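PDB 5GNE: leucine aminopeptidase from Legionella pneumophila, which probably acts as a zinc-dependent aminopeptidase of peptidase family M28, removing residues from the amino ends of peptides. Local coordinates for residues Ile27-Phe35 / Ser75-Thr83; Tyr308-His318 / Thr329-Asp337. All coordinates share one frame; numbering follows the deposited sequence.

Contact 1 (Ile27-Phe35 / Ser75-Thr83); sequences IAQSDHFSF and SKKLLDKLT
Leu79 of helix 75-81 lies against the face of the hairpin formed by strands 25-29 and 33-38, and its branched end touches both strands. From its CB the chain runs to CG, held anti to the backbone N (chi1 173°), which carries the two methyls onto the sheet. There they part: CD1 lies 3.8 Å from Phe33 CB and also approaches the backbone and CB of Phe35, while CD2 rests mainly on residues 28-30, 3.5 Å from Ser30 N, beside the carbonyl carbon of Gln29 and CB of Ala28, and also comes near Phe33 O. The hairpin itself carries a classic beta bulge, with Ile27 N and Ala28 N both donating to Phe35 O, and its turn is held by Ser30 OG, which accepts from Phe33 N in an ST motif and from His32 N in an ST turn.

Two neighbours of Leu79 meet aromatic rings. Phe35 receives Leu78 CD2 over one face, 3.8 Å from the ring centroid, and Ile27 CD1 over the opposite face; Ser75 OG lies at its edge, in plane, 3.6 Å from Phe35 CE2. Just past the helix, Thr83 CG2 sits over a face of Phe33, 3.8 Å from the centroid and 24° off the normal. A chi1 of 59° sets Thr83 OG1 between backbone N and carbonyl carbon, where it hydrogen-bonds to Leu79 O at 2.8 Å. Ala28 CB meets Ser75 CB at 3.7 Å.

Strand 8-13 and helix 62-65 add Ile11 and Ile65 around Phe35, far from the zinc site. Packing of methyls, rings and backbone carries most of the contact, with Lys76 NZ near Gln29 O at its rim; polar groups find partners within their own segment or elsewhere, as Ser34 OG does with Asn14 OD1.

Contact 2 (Tyr308-His318 / Thr329-Asp337); sequences YTKCGYACSDH and TYPSATTLD
Strand 306-309 and the chain leaving strand 328-332 come together at Thr309 and Thr335, whose CA atoms are 5.3 Å apart, and the backbones approach again, less closely, at His318 and Tyr330. At the first place Leu336 N donates to Thr309 OG1 at 3.0 Å, a bent bond of 138°. The Thr309 and Thr335 side chains run past each other in opposite directions, Thr335 CG2 3.6 Å from Thr309 CB, while Leu336 CD2 rests against Lys310 O, though Leu336 is poorly ordered.

Tyr330 dominates the second place. Its ring, extended from the backbone with CG opposite the N (chi1 179°), brings Tyr330 CD2 over one face of His318, 3.5 Å from His318 CE1; the two rings meet obliquely, their planes at 48°. Cys315 SG, bonded to Cys311 SG, approaches the edge of the Tyr330 ring in plane, 3.9 Å from Tyr330 CE2. The hydroxyl of Tyr330 pairs with Asp266 O and Ser316 OG with Asp266 OD2, a second shell that would position this zinc ligand. The loop closed by the disulfide leads from edge strand 306-309 to the dinuclear zinc site, packing on Tyr330 of inner strand 328-332, in the mixed sheet of an M28 peptidase.

Contacts 1 and 2 follow one another along the chain, with centres about 22 Å apart, and hold different elements: a small antiparallel N-terminal sheet with its helix in one, the large mixed sheet of the M28 fold in the other. Both are partly buried, but contact 1 lies toward the outside of the molecule and contact 2 nearer its centre. Packing of methyls and rings carries the first; the second has a hydrogen bond across it, a disulfide within its first segment and polar ties to the metal site. They meet through Tyr313 of the disulfide loop, whose OH is probably hydrogen-bonded to Leu82 O at 3.1 Å while its ring packs against Phe33.

Contact 1 (Ile27-Phe35 / Ser75-Thr83)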
loop_
_atom_site.group_PDB
_atom_site.type_symbol
_atom_site.label_atom_id
_atom_site.label_comp_id
_atom_site.label_asym_id
_atom_site.label_seq_id
_atom_site.Cartn_x
_atom_site.Cartn_y
_atom_site.Cartn_z
ATOM N N ILE A 27 19.705 -19.987 2.469
ATOM C CA ILE A 27 19.917 -19.933 3.911
ATOM C C ILE A 27 19.012 -20.924 4.659
ATOM O O ILE A 27 19.470 -21.673 5.493
ATOM C CB ILE A 27 19.669 -18.512 4.467
ATOM C CG1 ILE A 27 20.630 -17.504 3.842
ATOM C CG2 ILE A 27 19.803 -18.508 5.985
ATOM C CD1 ILE A 27 20.144 -16.040 3.954
ATOM N N ALA A 28 17.721 -20.902 4.356
ATOM C CA ALA A 28 16.746 -21.816 4.940
ATOM C C ALA A 28 15.702 -22.107 3.879
ATOM O O ALA A 28 15.524 -21.324 2.955
ATOM C CB ALA A 28 16.104 -21.224 6.180
ATOM N N GLN A 29 15.041 -23.250 3.994
ATOM C CA GLN A 29 14.037 -23.671 3.033
ATOM C C GLN A 29 12.925 -24.457 3.674
ATOM O O GLN A 29 13.166 -25.177 4.612
ATOM C CB GLN A 29 14.672 -24.512 1.933
ATOM C CG GLN A 29 13.849 -24.558 0.640
ATOM C CD GLN A 29 14.610 -25.210 -0.484
ATOM O OE1 GLN A 29 15.020 -26.364 -0.374
ATOM N NE2 GLN A 29 14.813 -24.468 -1.575
ATOM N N SER A 30 11.699 -24.289 3.173
ATOM C CA SER A 30 10.536 -25.080 3.602
ATOM C C SER A 30 9.966 -25.826 2.394
ATOM O O SER A 30 10.512 -25.752 1.311
ATOM C CB SER A 30 9.460 -24.186 4.222
ATOM O OG SER A 30 8.793 -23.397 3.221
ATOM N N ASP A 31 8.871 -26.552 2.558
ATOM C CA ASP A 31 8.279 -27.231 1.410
ATOM C C ASP A 31 7.844 -26.223 0.314
ATOM O O ASP A 31 7.790 -26.594 -0.855
ATOM C CB ASP A 31 7.134 -28.163 1.836
ATOM C CG ASP A 31 5.999 -27.450 2.532
ATOM O OD1 ASP A 31 6.222 -26.369 3.106
ATOM O OD2 ASP A 31 4.880 -28.010 2.542
ATOM N N HIS A 32 7.524 -24.979 0.686
ATOM C CA HIS A 32 7.016 -23.986 -0.282
ATOM C C HIS A 32 7.883 -22.722 -0.498
ATOM O O HIS A 32 7.809 -22.105 -1.569
ATOM C CB HIS A 32 5.616 -23.532 0.128
ATOM C CG HIS A 32 4.611 -24.643 0.146
ATOM N ND1 HIS A 32 4.325 -25.400 -0.972
ATOM C CD2 HIS A 32 3.803 -25.102 1.131
ATOM C CE1 HIS A 32 3.402 -26.296 -0.667
ATOM N NE2 HIS A 32 3.065 -26.133 0.599
ATOM N N PHE A 33 8.713 -22.341 0.473
ATOM C CA PHE A 33 9.474 -21.098 0.340
ATOM C C PHE A 33 10.947 -21.277 0.674
ATOM O O PHE A 33 11.336 -22.236 1.387
ATOM C CB PHE A 33 8.872 -19.986 1.219
ATOM C CG PHE A 33 7.462 -19.603 0.829
ATOM C CD1 PHE A 33 7.229 -18.645 -0.136
ATOM C CD2 PHE A 33 6.374 -20.235 1.406
ATOM C CE1 PHE A 33 5.930 -18.304 -0.511
ATOM C CE2 PHE A 33 5.070 -19.910 1.040
ATOM C CZ PHE A 33 4.848 -18.940 0.078
ATOM N N SER A 34 11.750 -20.361 0.128
ATOM C CA SER A 34 13.183 -20.279 0.390
ATOM C C SER A 34 13.613 -18.911 0.908
ATOM O O SER A 34 13.139 -17.877 0.425
ATOM C CB SER A 34 13.969 -20.603 -0.881
ATOM O OG SER A 34 13.642 -21.920 -1.321
ATOM N N PHE A 35 14.506 -18.921 1.892
ATOM C CA PHE A 35 15.110 -17.712 2.424
ATOM C C PHE A 35 16.520 -17.636 1.871
ATOM O O PHE A 35 17.342 -18.515 2.142
ATOM C CB PHE A 35 15.112 -17.730 3.959
ATOM C CG PHE A 35 15.800 -16.542 4.592
ATOM C CD1 PHE A 35 15.622 -15.268 4.080
ATOM C CD2 PHE A 35 16.579 -16.699 5.735
ATOM C CE1 PHE A 35 16.228 -14.168 4.674
ATOM C CE2 PHE A 35 17.219 -15.597 6.341
ATOM C CZ PHE A 35 17.041 -14.336 5.816
ATOM N N SER A 75 16.737 -18.799 11.325
ATOM C CA SER A 75 16.271 -18.715 9.954
ATOM C C SER A 75 14.973 -19.453 9.685
ATOM O O SER A 75 14.144 -18.971 8.902
ATOM C CB SER A 75 17.325 -19.236 9.003
ATOM O OG SER A 75 18.195 -18.193 8.667
ATOM N N LYS A 76 14.793 -20.618 10.298
ATOM C CA LYS A 76 13.598 -21.383 10.017
ATOM C C LYS A 76 12.374 -20.737 10.642
ATOM O O LYS A 76 11.299 -20.742 10.050
ATOM C CB LYS A 76 13.746 -22.827 10.484
ATOM C CG LYS A 76 14.893 -23.523 9.791
ATOM C CD LYS A 76 14.806 -25.027 9.879
ATOM C CE LYS A 76 15.690 -25.618 8.795
ATOM N NZ LYS A 76 15.422 -24.945 7.467
ATOM N N LYS A 77 12.525 -20.165 11.830
ATOM C CA LYS A 77 11.375 -19.536 12.456
ATOM C C LYS A 77 11.009 -18.274 11.668
ATOM O O LYS A 77 9.823 -17.966 11.459
ATOM C CB LYS A 77 11.636 -19.209 13.918
ATOM C CG LYS A 77 10.324 -18.911 14.661
ATOM C CD LYS A 77 10.589 -18.506 16.091
ATOM C CE LYS A 77 10.881 -19.685 16.986
ATOM N NZ LYS A 77 10.938 -19.225 18.396
ATOM N N LEU A 78 12.030 -17.570 11.198
ATOM C CA LEU A 78 11.818 -16.395 10.369
ATOM C C LEU A 78 11.054 -16.784 9.102
ATOM O O LEU A 78 10.042 -16.175 8.740
ATOM C CB LEU A 78 13.154 -15.754 10.007
ATOM C CG LEU A 78 13.033 -14.555 9.063
ATOM C CD1 LEU A 78 12.757 -13.270 9.829
ATOM C CD2 LEU A 78 14.313 -14.406 8.253
ATOM N N LEU A 79 11.562 -17.814 8.437
ATOM C CA LEU A 79 10.996 -18.271 7.200
ATOM C C LEU A 79 9.546 -18.712 7.378
ATOM O O LEU A 79 8.670 -18.342 6.584
ATOM C CB LEU A 79 11.840 -19.412 6.627
ATOM C CG LEU A 79 11.173 -20.043 5.387
ATOM C CD1 LEU A 79 11.000 -18.990 4.268
ATOM C CD2 LEU A 79 11.983 -21.221 4.881
ATOM N N ASP A 80 9.281 -19.467 8.438
ATOM C CA ASP A 80 7.920 -19.927 8.712
ATOM C C ASP A 80 6.964 -18.776 9.013
ATOM O O ASP A 80 5.849 -18.731 8.489
ATOM C CB ASP A 80 7.901 -20.938 9.872
ATOM C CG ASP A 80 6.488 -21.297 10.315
ATOM O OD1 ASP A 80 5.811 -22.074 9.602
ATOM O OD2 ASP A 80 6.043 -20.795 11.370
ATOM N N LYS A 81 7.386 -17.845 9.853
ATOM C CA LYS A 81 6.464 -16.832 10.322
ATOM C C LYS A 81 6.184 -15.749 9.277
ATOM O O LYS A 81 5.121 -15.141 9.312
ATOM C CB LYS A 81 7.000 -16.197 11.622
ATOM C CG LYS A 81 6.011 -16.262 12.806
ATOM C CD LYS A 81 5.913 -17.669 13.446
ATOM C CE LYS A 81 5.173 -17.649 14.797
ATOM N NZ LYS A 81 4.179 -18.761 14.937
ATOM N N LEU A 82 7.101 -15.526 8.333
ATOM C CA LEU A 82 6.855 -14.556 7.261
ATOM C C LEU A 82 6.176 -15.211 6.032
ATOM O O LEU A 82 5.958 -14.533 5.026
ATOM C CB LEU A 82 8.156 -13.876 6.818
ATOM C CG LEU A 82 8.998 -13.103 7.845
ATOM C CD1 LEU A 82 10.137 -12.328 7.189
ATOM C CD2 LEU A 82 8.139 -12.169 8.691
ATOM N N THR A 83 5.848 -16.505 6.097
ATOM C CA THR A 83 5.150 -17.135 4.968
ATOM C C THR A 83 3.848 -17.826 5.382
ATOM O O THR A 83 3.258 -18.555 4.619
ATOM C CB THR A 83 6.031 -18.173 4.246
ATOM O OG1 THR A 83 6.421 -19.194 5.165
ATOM C CG2 THR A 83 7.274 -17.522 3.684
#

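Contact 2 (Tyr308-His318 / Thr329-Asp337)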
loop_
_atom_site.group_PDB
_atom_site.type_symbol
_atom_site.label_atom_id
_atom_site.label_comp_id
_atom_site.label_asym_id
_atom_site.label_seq_id
_atom_site.Cartn_x
_atom_site.Cartn_y
_atom_site.Cartn_z
ATOM N N TYR A 308 -14.741 -10.545 -4.637
ATOM C CA TYR A 308 -13.602 -11.068 -3.894
ATOM C C TYR A 308 -12.550 -11.639 -4.845
ATOM O O TYR A 308 -12.864 -12.150 -5.916
ATOM C CB TYR A 308 -14.047 -12.120 -2.874
ATOM C CG TYR A 308 -14.859 -11.512 -1.751
ATOM C CD1 TYR A 308 -16.249 -11.472 -1.815
ATOM C CD2 TYR A 308 -14.238 -10.961 -0.635
ATOM C CE1 TYR A 308 -16.998 -10.898 -0.796
ATOM C CE2 TYR A 308 -14.974 -10.389 0.387
ATOM C CZ TYR A 308 -16.352 -10.355 0.307
ATOM O OH TYR A 308 -17.080 -9.784 1.331
ATOM N N THR A 309 -11.291 -11.510 -4.453
ATOM C CA THR A 309 -10.166 -11.997 -5.243
ATOM C C THR A 309 -9.036 -12.524 -4.344
ATOM O O THR A 309 -9.048 -12.318 -3.119
ATOM C CB THR A 309 -9.664 -10.888 -6.206
ATOM O OG1 THR A 309 -8.600 -11.391 -7.018
ATOM C CG2 THR A 309 -9.188 -9.662 -5.451
ATOM N N LYS A 310 -8.100 -13.254 -4.937
ATOM C CA LYS A 310 -6.938 -13.763 -4.213
ATOM C C LYS A 310 -5.660 -13.209 -4.838
ATOM O O LYS A 310 -5.690 -12.682 -5.951
ATOM C CB LYS A 310 -6.909 -15.298 -4.195
ATOM C CG LYS A 310 -7.906 -15.975 -3.239
ATOM C CD LYS A 310 -7.219 -17.120 -2.457
ATOM C CE LYS A 310 -8.192 -17.998 -1.659
ATOM N NZ LYS A 310 -7.488 -19.143 -0.996
ATOM N N CYS A 311 -4.571 -13.230 -4.072
ATOM C CA CYS A 311 -3.285 -12.679 -4.507
ATOM C C CYS A 311 -2.152 -13.679 -4.325
ATOM O O CYS A 311 -2.256 -14.610 -3.539
ATOM C CB CYS A 311 -2.947 -11.379 -3.743
ATOM S SG CYS A 311 -1.659 -10.429 -4.568
ATOM N N GLY A 312 -1.067 -13.473 -5.059
ATOM C CA GLY A 312 0.169 -14.201 -4.829
ATOM C C GLY A 312 0.841 -13.825 -3.507
ATOM O O GLY A 312 0.357 -12.976 -2.750
ATOM N N TYR A 313 1.981 -14.456 -3.249
ATOM C CA TYR A 313 2.817 -14.154 -2.091
ATOM C C TYR A 313 3.361 -12.726 -2.143
ATOM O O TYR A 313 3.705 -12.237 -3.218
ATOM C CB TYR A 313 3.988 -15.154 -2.015
ATOM C CG TYR A 313 4.924 -14.889 -0.863
ATOM C CD1 TYR A 313 4.460 -14.933 0.440
ATOM C CD2 TYR A 313 6.253 -14.552 -1.077
ATOM C CE1 TYR A 313 5.283 -14.662 1.499
ATOM C CE2 TYR A 313 7.091 -14.285 -0.024
ATOM C CZ TYR A 313 6.596 -14.341 1.265
ATOM O OH TYR A 313 7.399 -14.081 2.333
ATOM N N ALA A 314 3.459 -12.075 -0.986
ATOM C CA ALA A 314 4.076 -10.736 -0.879
ATOM C C ALA A 314 3.430 -9.809 -1.901
ATOM O O ALA A 314 4.078 -9.068 -2.636
ATOM C CB ALA A 314 5.576 -10.809 -1.084
ATOM N N CYS A 315 2.121 -9.915 -1.935
ATOM C CA CYS A 315 1.281 -9.237 -2.883
ATOM C C CYS A 315 1.444 -7.719 -2.863
ATOM O O CYS A 315 1.633 -7.077 -3.912
ATOM C CB CYS A 315 -0.149 -9.620 -2.574
ATOM S SG CYS A 315 -1.399 -8.655 -3.624
ATOM N N SER A 316 1.387 -7.138 -1.670
ATOM C CA SER A 316 1.458 -5.696 -1.576
ATOM C C SER A 316 1.717 -5.290 -0.140
ATOM O O SER A 316 1.828 -6.157 0.732
ATOM C CB SER A 316 0.164 -5.069 -2.100
ATOM O OG SER A 316 0.328 -3.676 -2.286
ATOM N N ASP A 317 1.773 -3.986 0.122
ATOM C CA ASP A 317 2.303 -3.510 1.400
ATOM C C ASP A 317 1.524 -3.998 2.620
ATOM O O ASP A 317 2.087 -4.089 3.708
ATOM C CB ASP A 317 2.377 -1.983 1.391
ATOM C CG ASP A 317 3.288 -1.473 0.284
ATOM O OD1 ASP A 317 4.487 -1.796 0.347
ATOM O OD2 ASP A 317 2.814 -0.759 -0.646
ATOM N N HIS A 318 0.236 -4.301 2.438
ATOM C CA HIS A 318 -0.588 -4.817 3.522
ATOM C C HIS A 318 0.072 -6.016 4.206
ATOM O O HIS A 318 -0.027 -6.167 5.425
ATOM C CB HIS A 318 -1.987 -5.186 3.011
ATOM C CG HIS A 318 -1.999 -6.309 2.030
ATOM N ND1 HIS A 318 -1.423 -6.211 0.780
ATOM C CD2 HIS A 318 -2.506 -7.562 2.114
ATOM C CE1 HIS A 318 -1.574 -7.354 0.133
ATOM N NE2 HIS A 318 -2.228 -8.190 0.921
ATOM N N THR A 329 -6.974 -4.400 5.616
ATOM C CA THR A 329 -7.935 -4.632 4.539
ATOM C C THR A 329 -7.430 -4.019 3.228
ATOM O O THR A 329 -6.730 -3.002 3.239
ATOM C CB THR A 329 -9.325 -4.063 4.883
ATOM O OG1 THR A 329 -10.230 -4.375 3.821
ATOM C CG2 THR A 329 -9.283 -2.558 5.032
ATOM N N TYR A 330 -7.773 -4.637 2.105
ATOM C CA TYR A 330 -7.231 -4.237 0.803
ATOM C C TYR A 330 -8.290 -4.267 -0.312
ATOM O O TYR A 330 -8.521 -5.304 -0.927
ATOM C CB TYR A 330 -6.017 -5.135 0.464
ATOM C CG TYR A 330 -5.310 -4.917 -0.875
ATOM C CD1 TYR A 330 -5.527 -3.784 -1.666
ATOM C CD2 TYR A 330 -4.411 -5.859 -1.340
ATOM C CE1 TYR A 330 -4.880 -3.630 -2.891
ATOM C CE2 TYR A 330 -3.758 -5.711 -2.550
ATOM C CZ TYR A 330 -4.000 -4.604 -3.318
ATOM O OH TYR A 330 -3.322 -4.478 -4.508
ATOM N N PRO A 331 -8.967 -3.131 -0.558
ATOM C CA PRO A 331 -9.879 -3.063 -1.717
ATOM C C PRO A 331 -9.101 -2.885 -3.032
ATOM O O PRO A 331 -8.159 -2.083 -3.091
ATOM C CB PRO A 331 -10.746 -1.838 -1.407
ATOM C CG PRO A 331 -9.837 -0.940 -0.600
ATOM C CD PRO A 331 -8.966 -1.877 0.226
ATOM N N SER A 332 -9.496 -3.604 -4.080
ATOM C CA SER A 332 -8.786 -3.533 -5.353
ATOM C C SER A 332 -9.682 -3.301 -6.597
ATOM O O SER A 332 -10.807 -3.787 -6.682
ATOM C CB SER A 332 -7.981 -4.813 -5.520
ATOM O OG SER A 332 -7.184 -4.753 -6.675
ATOM N N ALA A 333 -9.136 -2.573 -7.570
ATOM C CA ALA A 333 -9.805 -2.259 -8.831
ATOM C C ALA A 333 -10.182 -3.475 -9.685
ATOM O O ALA A 333 -11.194 -3.445 -10.380
ATOM C CB ALA A 333 -8.929 -1.301 -9.656
ATOM N N THR A 334 -9.375 -4.533 -9.635
ATOM C CA THR A 334 -9.553 -5.702 -10.512
ATOM C C THR A 334 -9.494 -7.018 -9.737
ATOM O O THR A 334 -8.992 -7.051 -8.611
ATOM C CB THR A 334 -8.485 -5.753 -11.627
ATOM O OG1 THR A 334 -7.187 -5.804 -11.027
ATOM C CG2 THR A 334 -8.557 -4.527 -12.516
ATOM N N THR A 335 -10.077 -8.074 -10.310
ATOM C CA THR A 335 -9.869 -9.451 -9.842
ATOM C C THR A 335 -8.567 -9.954 -10.421
ATOM O O THR A 335 -8.052 -9.367 -11.366
ATOM C CB THR A 335 -10.986 -10.403 -10.263
ATOM O OG1 THR A 335 -12.251 -9.776 -10.069
ATOM C CG2 THR A 335 -10.952 -11.695 -9.441
ATOM N N LEU A 336 -8.063 -11.065 -9.901
ATOM C CA LEU A 336 -6.835 -11.645 -10.418
ATOM C C LEU A 336 -6.940 -12.259 -11.831
ATOM O O LEU A 336 -5.919 -12.467 -12.491
ATOM C CB LEU A 336 -6.320 -12.692 -9.433
ATOM C CG LEU A 336 -4.974 -13.268 -9.835
ATOM C CD1 LEU A 336 -3.971 -12.129 -9.952
ATOM C CD2 LEU A 336 -4.529 -14.277 -8.804
ATOM N N ASP A 337 -8.144 -12.529 -12.321
ATOM C CA ASP A 337 -8.241 -13.040 -13.687
ATOM C C ASP A 337 -8.611 -12.024 -14.773
ATOM O O ASP A 337 -8.086 -12.122 -15.882
ATOM C CB ASP A 337 -9.168 -14.255 -13.747
ATOM C CG ASP A 337 -8.732 -15.356 -12.796
ATOM O OD1 ASP A 337 -7.609 -15.867 -12.989
ATOM O OD2 ASP A 337 -9.500 -15.723 -11.883
#